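Long-range contacts in Galactose/lactose metabolism regulatory protein GAL80 (Kluyveromyces lactis, PDB 3E1K), which represses the lactose and galactose metabolic genes, apparently by blocking the transcriptional activator LAC9 when no inducing sugar is present: residues Q228-M233 against D438-S443; V319-G324 against M366-L371. All coordinates share one frame; numbering follows the deposited sequence.

Contact 1: residues Q228-M233 against D438-S443; sequences QKINAM and DAVFRS
Ala232 and Ser443 meet through one polar bond. The backbone N of Ala232 donates to Ser443 OG at 2.9 Å, and the N-H...O angle of 147° leaves the bond moderately bent. Ser443 holds OG anti to its own N (chi1 151°), which carries the hydroxyl off the helix toward the strand. The same OG is bonded to the carbonyl O of Lys448. A carbonyl can only accept, so the hydroxyl gives its proton there and receives the N-H of Ala232. A buried strand amide is satisfied in this way by a helix side chain. Strand 227-235 belongs to the large mixed sheet of the C-terminal domain, and helix 427-446 covers one face of it near one edge. The axes of the two short segments come within 6.6 Å and cross at -63°. Around the serine the contact is apolar and small. Ala232 CB meets one branch of Val440, CG1, at 3.4 Å. Ile230 places CG1 between its N and its carbonyl carbon and then runs out extended. Its tip, CD1, reaches Ala439 CB at 3.9 Å and lies 4.4 Å from Val440 CG2, the other valine branch. Asn231 points to the far face of the sheet, where the second subunit sits. Its OD1 is bonded to Thr449 of that subunit, and it packs on Asn231 of the second subunit. Nearby, Lys229 forms a salt bridge with Glu447 of the second subunit.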
loop_
_atom_site.group_PDB
_atom_site.type_symbol
_atom_site.label_atom_id
_atom_site.label_comp_id
_atom_site.label_asym_id
_atom_site.label_seq_id
_atom_site.Cartn_x
_atom_site.Cartn_y
_atom_site.Cartn_z
ATOM N N GLN A 228 -5.262 10.182 -13.028
ATOM C CA GLN A 228 -6.100 9.853 -14.172
ATOM C C GLN A 228 -7.353 9.211 -13.653
ATOM O O GLN A 228 -8.435 9.815 -13.742
ATOM C CB GLN A 228 -5.418 8.803 -15.006
ATOM C CG GLN A 228 -6.363 8.135 -15.966
ATOM C CD GLN A 228 -5.639 7.091 -16.819
ATOM O OE1 GLN A 228 -5.352 5.990 -16.374
ATOM N NE2 GLN A 228 -5.274 7.501 -18.039
ATOM N N LYS A 229 -7.224 8.015 -13.074
ATOM C CA LYS A 229 -8.387 7.395 -12.433
ATOM C C LYS A 229 -7.963 6.977 -11.022
ATOM O O LYS A 229 -6.770 6.936 -10.710
ATOM C CB LYS A 229 -8.956 6.217 -13.220
ATOM C CG LYS A 229 -8.002 5.074 -13.225
ATOM C CD LYS A 229 -8.498 3.954 -14.066
ATOM C CE LYS A 229 -7.955 2.611 -13.511
ATOM N NZ LYS A 229 -8.456 1.315 -13.998
ATOM N N ILE A 230 -8.963 6.687 -10.115
ATOM C CA ILE A 230 -8.535 6.348 -8.764
ATOM C C ILE A 230 -9.600 5.538 -8.032
ATOM O O ILE A 230 -10.777 5.472 -8.358
ATOM C CB ILE A 230 -8.201 7.623 -7.968
ATOM C CG1 ILE A 230 -9.438 8.517 -7.849
ATOM C CG2 ILE A 230 -7.054 8.376 -8.623
ATOM C CD1 ILE A 230 -9.259 9.683 -6.902
ATOM N N ASN A 231 -9.173 4.844 -6.907
ATOM C CA ASN A 231 -10.194 4.224 -6.065
ATOM C C ASN A 231 -9.977 4.490 -4.566
ATOM O O ASN A 231 -8.844 4.553 -4.078
ATOM C CB ASN A 231 -10.294 2.740 -6.311
ATOM C CG ASN A 231 -11.190 2.046 -5.324
ATOM O OD1 ASN A 231 -12.356 1.820 -5.630
ATOM N ND2 ASN A 231 -10.637 1.672 -4.182
ATOM N N ALA A 232 -11.055 4.638 -3.828
ATOM C CA ALA A 232 -10.920 4.893 -2.419
ATOM C C ALA A 232 -11.985 4.211 -1.550
ATOM O O ALA A 232 -13.109 3.945 -1.989
ATOM C CB ALA A 232 -10.775 6.425 -2.227
ATOM N N MET A 233 -11.535 3.826 -0.360
ATOM C CA MET A 233 -12.324 3.116 0.621
ATOM C C MET A 233 -12.115 3.711 2.019
ATOM O O MET A 233 -10.986 3.835 2.499
ATOM C CB MET A 233 -11.860 1.659 0.577
ATOM C CG MET A 233 -12.284 0.924 -0.648
ATOM S SD MET A 233 -11.783 -0.780 -0.445
ATOM C CE MET A 233 -12.387 -1.366 -2.110
ATOM N N ASP A 438 -12.965 15.241 -3.256
ATOM C CA ASP A 438 -14.340 14.775 -3.297
ATOM C C ASP A 438 -14.334 13.414 -3.957
ATOM O O ASP A 438 -15.055 12.484 -3.581
ATOM C CB ASP A 438 -15.111 15.627 -4.296
ATOM C CG ASP A 438 -16.632 15.631 -4.025
ATOM O OD1 ASP A 438 -17.027 15.400 -2.857
ATOM O OD2 ASP A 438 -17.420 15.932 -4.965
ATOM N N ALA A 439 -13.568 13.336 -5.035
ATOM C CA ALA A 439 -13.485 12.118 -5.799
ATOM C C ALA A 439 -13.408 10.959 -4.823
ATOM O O ALA A 439 -14.328 10.142 -4.762
ATOM C CB ALA A 439 -12.225 12.200 -6.612
ATOM N N VAL A 440 -12.290 10.924 -4.098
ATOM C CA VAL A 440 -11.968 9.946 -3.074
ATOM C C VAL A 440 -13.257 9.626 -2.335
ATOM O O VAL A 440 -13.673 8.476 -2.186
ATOM C CB VAL A 440 -11.079 10.601 -2.036
ATOM C CG1 VAL A 440 -10.690 9.590 -0.954
ATOM C CG2 VAL A 440 -9.877 11.143 -2.751
ATOM N N PHE A 441 -13.874 10.695 -1.852
ATOM C CA PHE A 441 -15.094 10.535 -1.117
ATOM C C PHE A 441 -16.183 9.866 -1.886
ATOM O O PHE A 441 -16.735 8.852 -1.454
ATOM C CB PHE A 441 -15.547 11.833 -0.490
ATOM C CG PHE A 441 -14.891 12.065 0.815
ATOM C CD1 PHE A 441 -13.888 13.019 0.950
ATOM C CD2 PHE A 441 -15.201 11.203 1.867
ATOM C CE1 PHE A 441 -13.279 13.168 2.136
ATOM C CE2 PHE A 441 -14.619 11.390 3.070
ATOM C CZ PHE A 441 -13.700 12.392 3.197
ATOM N N ARG A 442 -16.489 10.444 -3.050
ATOM C CA ARG A 442 -17.517 9.880 -3.908
ATOM C C ARG A 442 -17.164 8.431 -4.256
ATOM O O ARG A 442 -17.998 7.525 -4.258
ATOM C CB ARG A 442 -17.722 10.719 -5.171
ATOM C CG ARG A 442 -19.164 11.176 -5.385
ATOM C CD ARG A 442 -19.302 11.788 -6.785
ATOM N NE ARG A 442 -18.018 11.890 -7.471
ATOM C CZ ARG A 442 -17.528 13.045 -7.940
ATOM N NH1 ARG A 442 -18.251 14.156 -7.823
ATOM N NH2 ARG A 442 -16.343 13.058 -8.568
ATOM N N SER A 443 -15.897 8.207 -4.508
ATOM C CA SER A 443 -15.453 6.884 -4.867
ATOM C C SER A 443 -15.785 5.863 -3.778
ATOM O O SER A 443 -16.415 4.846 -4.114
ATOM C CB SER A 443 -13.956 6.828 -5.117
ATOM O OG SER A 443 -13.613 5.515 -4.762
#

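Contact 2: residues V319-G324 against M366-L371; sequences VLYFYG and MEVFHL
This is an antiparallel strand pair at one edge of the large mixed sheet, where strand 364-370 is the outermost strand within the chain and strand 319-323 is its neighbour. Leu320 with Phe369 and Phe322 with Glu367 are hydrogen-bonded pairs. Tyr321 with Val368 and Tyr323 with Met366 are non-hydrogen-bonded pairs. In the second hydrogen-bonded pair, Phe322 N to Glu367 O and Glu367 N to Phe322 O both measure 2.8 Å.

On the face with Leu320 and Phe322, Leu320 CB sits 3.9 Å from Phe369 CB and near the plane of the Phe369 ring, at its edge. Phe369 turns CG anti to its N (chi1 -179°), and the ring leads away from strand 319-323 to meet Tyr158. The methylene CG of Glu367 lies against the Phe322 ring, 3.9 Å from CE2. The carboxylate plane stands at 83° to that ring, and OE2 forms a salt bridge with Arg161 of helix 157-167, which covers this face.

On the other face, Tyr321 and Val368 run side by side, with Tyr321 CD2 3.7 Å from Val368 CG2. Val319 CG1 lies over one face of the Tyr321 ring, toward its rim, 3.7 Å above the plane. Tyr323 CD1 touches Met366 CG at 4.2 Å. Tyr321 and Met366 also pack on Leu289 of the second subunit.

His370 NE2 bonds to the backbone of the bound peptide, and Val319 and Val368 each pack on an aromatic side chain of the peptide. The backbone bonds tie the edge strand to its neighbour. Apolar Val319 and Val368 beside polar His370 are consistent with a surface that takes both backbone and aromatic side chains of the peptide.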
loop_
_atom_site.group_PDB
_atom_site.type_symbol
_atom_site.label_atom_id
_atom_site.label_comp_id
_atom_site.label_asym_id
_atom_site.label_seq_id
_atom_site.Cartn_x
_atom_site.Cartn_y
_atom_site.Cartn_z
ATOM N N VAL A 319 13.818 12.539 5.956
ATOM C CA VAL A 319 15.098 12.095 5.451
ATOM C C VAL A 319 14.903 11.443 4.119
ATOM O O VAL A 319 13.982 10.692 3.884
ATOM C CB VAL A 319 15.535 11.002 6.335
ATOM C CG1 VAL A 319 16.739 10.330 5.724
ATOM C CG2 VAL A 319 15.936 11.637 7.615
ATOM N N LEU A 320 15.837 11.697 3.233
ATOM C CA LEU A 320 15.685 11.134 1.926
ATOM C C LEU A 320 16.808 10.270 1.423
ATOM O O LEU A 320 17.929 10.706 1.224
ATOM C CB LEU A 320 15.487 12.218 0.900
ATOM C CG LEU A 320 15.200 11.564 -0.440
ATOM C CD1 LEU A 320 13.706 11.777 -0.626
ATOM C CD2 LEU A 320 15.890 12.651 -1.296
ATOM N N TYR A 321 16.404 9.052 1.109
ATOM C CA TYR A 321 17.368 8.111 0.629
ATOM C C TYR A 321 17.030 7.969 -0.808
ATOM O O TYR A 321 15.889 7.752 -1.216
ATOM C CB TYR A 321 17.121 6.727 1.227
ATOM C CG TYR A 321 17.154 6.731 2.746
ATOM C CD1 TYR A 321 15.975 6.738 3.512
ATOM C CD2 TYR A 321 18.375 6.683 3.419
ATOM C CE1 TYR A 321 16.014 6.670 4.883
ATOM C CE2 TYR A 321 18.432 6.623 4.794
ATOM C CZ TYR A 321 17.253 6.637 5.517
ATOM O OH TYR A 321 17.276 6.639 6.889
ATOM N N PHE A 322 18.089 8.026 -1.580
ATOM C CA PHE A 322 17.823 7.755 -2.953
ATOM C C PHE A 322 18.922 6.810 -3.394
ATOM O O PHE A 322 20.003 6.785 -2.856
ATOM C CB PHE A 322 17.897 9.070 -3.679
ATOM C CG PHE A 322 18.608 8.986 -4.994
ATOM C CD1 PHE A 322 17.944 8.882 -6.218
ATOM C CD2 PHE A 322 19.989 9.023 -5.007
ATOM C CE1 PHE A 322 18.617 8.822 -7.427
ATOM C CE2 PHE A 322 20.673 8.925 -6.206
ATOM C CZ PHE A 322 20.000 8.838 -7.414
ATOM N N TYR A 323 18.710 6.155 -4.515
ATOM C CA TYR A 323 19.754 5.343 -5.086
ATOM C C TYR A 323 19.564 5.209 -6.599
ATOM O O TYR A 323 18.504 4.852 -7.080
ATOM C CB TYR A 323 19.690 3.981 -4.452
ATOM C CG TYR A 323 20.434 3.031 -5.340
ATOM C CD1 TYR A 323 21.832 2.974 -5.318
ATOM C CD2 TYR A 323 19.738 2.207 -6.219
ATOM C CE1 TYR A 323 22.515 2.108 -6.143
ATOM C CE2 TYR A 323 20.416 1.339 -7.042
ATOM C CZ TYR A 323 21.810 1.281 -7.002
ATOM O OH TYR A 323 22.512 0.434 -7.829
ATOM N N GLY A 324 20.626 5.380 -7.369
ATOM C CA GLY A 324 20.440 5.226 -8.793
ATOM C C GLY A 324 21.564 6.039 -9.440
ATOM O O GLY A 324 22.557 6.411 -8.793
ATOM N N MET A 366 24.353 5.915 -4.317
ATOM C CA MET A 366 23.496 6.086 -3.139
ATOM C C MET A 366 23.536 7.504 -2.552
ATOM O O MET A 366 24.584 8.131 -2.370
ATOM C CB MET A 366 23.823 5.036 -2.067
ATOM C CG MET A 366 22.638 4.287 -1.455
ATOM S SD MET A 366 21.945 5.084 0.032
ATOM C CE MET A 366 21.180 3.606 0.880
ATOM N N GLU A 367 22.412 8.007 -2.129
ATOM C CA GLU A 367 22.530 9.251 -1.491
ATOM C C GLU A 367 21.529 9.539 -0.450
ATOM O O GLU A 367 20.388 9.268 -0.606
ATOM C CB GLU A 367 22.740 10.330 -2.505
ATOM C CG GLU A 367 21.529 11.016 -3.026
ATOM C CD GLU A 367 21.829 12.442 -3.275
ATOM O OE1 GLU A 367 23.011 12.769 -3.219
ATOM O OE2 GLU A 367 20.911 13.225 -3.495
ATOM N N VAL A 368 22.003 10.068 0.657
ATOM C CA VAL A 368 21.170 10.264 1.824
ATOM C C VAL A 368 21.038 11.724 2.071
ATOM O O VAL A 368 21.990 12.384 2.494
ATOM C CB VAL A 368 21.751 9.626 3.099
ATOM C CG1 VAL A 368 20.818 9.907 4.297
ATOM C CG2 VAL A 368 21.775 8.087 2.947
ATOM N N PHE A 369 19.823 12.203 1.845
ATOM C CA PHE A 369 19.526 13.596 2.099
ATOM C C PHE A 369 18.680 13.818 3.344
ATOM O O PHE A 369 17.481 13.586 3.307
ATOM C CB PHE A 369 18.854 14.237 0.896
ATOM C CG PHE A 369 18.548 15.683 1.109
ATOM C CD1 PHE A 369 19.575 16.574 1.295
ATOM C CD2 PHE A 369 17.241 16.132 1.239
ATOM C CE1 PHE A 369 19.336 17.896 1.507
ATOM C CE2 PHE A 369 16.984 17.475 1.425
ATOM C CZ PHE A 369 18.029 18.345 1.600
ATOM N N HIS A 370 19.298 14.265 4.427
ATOM C CA HIS A 370 18.590 14.555 5.665
ATOM C C HIS A 370 19.291 15.814 6.081
ATOM O O HIS A 370 20.495 15.936 5.892
ATOM C CB HIS A 370 18.920 13.644 6.766
ATOM C CG HIS A 370 18.263 14.037 8.045
ATOM N ND1 HIS A 370 18.954 14.155 9.224
ATOM C CD2 HIS A 370 16.982 14.355 8.330
ATOM C CE1 HIS A 370 18.122 14.523 10.181
ATOM N NE2 HIS A 370 16.916 14.643 9.664
ATOM N N LEU A 371 18.518 16.739 6.615
ATOM C CA LEU A 371 19.054 18.035 7.012
ATOM C C LEU A 371 18.766 18.329 8.491
ATOM O O LEU A 371 17.773 18.936 8.898
ATOM C CB LEU A 371 18.333 19.116 6.221
ATOM C CG LEU A 371 18.901 19.732 4.945
ATOM C CD1 LEU A 371 17.811 20.645 4.288
ATOM C CD2 LEU A 371 20.023 20.625 5.503
#

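In the fold
Both contacts involve the same large mixed sheet, toward its opposite edges. Their centres are 32 Å apart, and their nearest atoms are about 23 Å apart. Contact 1 is fully buried and sets a helix on a strand. Contact 2 is only partly buried and pairs two strands. The first relies on a few aliphatic groups and one serine-to-backbone bond. The second relies on backbone bonds between strands, with aromatic and aliphatic side chains on both faces. Both strands of contact 2 lie between the two segments of contact 1 in the sequence. Each also reaches the second subunit, through polar bonds as well as packing near contact 1, and through packing at contact 2. The bound peptide is met at contact 2.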